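Local coordinates for protein CurF (Lyngbya majuscula, PDB 5DP2) that probably catalyses NADPH-dependent cyclopropane ring formation in curacin A biosynthesis, as an unusual enoyl-acyl carrier protein reductase domain of a polyketide synthase, at residues 288-291 / 292-295. Numbering follows the deposited sequence. Where two conformers were deposited one is given.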
# COMPACT_ATOMS: atom_id res chain seq x y z
N ASP A 288 -8.57 14.49 4.05
CA ASP A 288 -9.99 14.46 3.64
C ASP A 288 -10.54 13.05 3.81
O ASP A 288 -10.14 12.17 3.09
CB ASP A 288 -10.07 14.89 2.18
CG ASP A 288 -11.48 14.96 1.66
OD1 ASP A 288 -12.44 14.65 2.39
OD2 ASP A 288 -11.61 15.37 0.50
N LYS A 289 -11.46 12.81 4.76
CA LYS A 289 -12.01 11.45 4.92
C LYS A 289 -12.90 10.98 3.78
O LYS A 289 -13.16 9.79 3.66
CB LYS A 289 -12.70 11.26 6.26
CG LYS A 289 -11.72 11.17 7.41
CD LYS A 289 -12.24 10.39 8.59
CE LYS A 289 -11.15 10.25 9.64
NZ LYS A 289 -11.68 9.72 10.91
N GLN A 290 -13.35 11.92 2.95
CA GLN A 290 -14.09 11.52 1.75
C GLN A 290 -13.18 10.98 0.67
O GLN A 290 -13.66 10.38 -0.29
CB GLN A 290 -14.94 12.67 1.22
CG GLN A 290 -16.11 13.04 2.12
CD GLN A 290 -17.02 11.85 2.43
OE1 GLN A 290 -17.45 11.13 1.52
NE2 GLN A 290 -17.29 11.62 3.72
N PHE A 291 -11.87 11.17 0.78
CA PHE A 291 -10.95 10.69 -0.25
C PHE A 291 -11.05 9.17 -0.41
O PHE A 291 -11.24 8.66 -1.53
CB PHE A 291 -9.55 11.18 0.11
CG PHE A 291 -8.45 10.74 -0.83
CD1 PHE A 291 -8.30 11.34 -2.04
CD2 PHE A 291 -7.51 9.80 -0.47
CE1 PHE A 291 -7.30 11.00 -2.89
CE2 PHE A 291 -6.48 9.46 -1.34
CZ PHE A 291 -6.38 10.07 -2.55
N HIS A 292 -10.97 8.43 0.70
CA HIS A 292 -11.03 6.99 0.58
C HIS A 292 -12.41 6.52 0.13
O HIS A 292 -12.53 5.52 -0.58
CB HIS A 292 -10.57 6.25 1.84
CG HIS A 292 -11.46 6.40 3.04
ND1 HIS A 292 -11.11 7.19 4.12
CD2 HIS A 292 -12.63 5.81 3.36
CE1 HIS A 292 -12.06 7.10 5.03
NE2 HIS A 292 -12.99 6.28 4.59
N ALA A 293 -13.47 7.22 0.55
CA ALA A 293 -14.82 6.85 0.16
C ALA A 293 -15.01 6.98 -1.35
O ALA A 293 -15.60 6.11 -1.98
CB ALA A 293 -15.83 7.75 0.89
N LYS A 294 -14.50 8.06 -1.92
CA LYS A 294 -14.64 8.26 -3.36
C LYS A 294 -13.81 7.26 -4.16
O LYS A 294 -14.27 6.79 -5.21
CB LYS A 294 -14.31 9.69 -3.72
CG LYS A 294 -15.32 10.68 -3.16
CD LYS A 294 -15.00 12.10 -3.56
CE LYS A 294 -13.90 12.69 -2.70
NZ LYS A 294 -13.62 14.10 -3.09
N LEU A 295 -12.62 6.90 -3.67
CA LEU A 295 -11.86 5.87 -4.36
C LEU A 295 -12.58 4.54 -4.30
O LEU A 295 -12.62 3.80 -5.31
CB LEU A 295 -10.45 5.77 -3.78
CG LEU A 295 -9.51 6.94 -4.04
CD1 LEU A 295 -8.22 6.85 -3.25
CD2 LEU A 295 -9.18 7.10 -5.50
O HOH W 1 -9.68 9.43 3.05
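Leu-295 CD1 lies over one face of the Phe-291 ring, a CH-pi contact 4.0 Å from the ring centroid and displaced toward CE2 and CZ; one turn apart, a flat apolar face and a branched methyl suit each other. One face of the His-292 ring carries Lys-289 O, 3.2 Å from CE1, placed there by CG lying between the backbone N and carbonyl carbon (chi1 68°). ND1 meets a water 2.9 Å away, tilted out of the ring plane; the same water accepts from His-292 N and donates to Asp-288 O. Histidine suits because its second nitrogen, NE2, also bonds Asp-122 O. With an alanine here, the water would probably lose its ND1 partner and Asp-122 O its NE2 mate. Asp-288, ahead of the turn into the helix, has a carboxylate short enough for a capping bond: OD1, met from above its plane, accepts from Gln-290 N at 2.9 Å. Lys-294 NZ, 4.3 Å from Asp-288 OD2, is too far for a salt bridge, though the charges are likely to attract. Lys-294 N donates to Gln-290 O and Leu-295 N to Phe-291 O, both i to i+4. Here helix 290-305 packs through Phe-291 and Leu-295 on Met-281 of helix 281-287, and on helix 140-153, where Phe-291 stacks edge-to-face with Tyr-148 and His-292 and Leu-295 meet Phe-144.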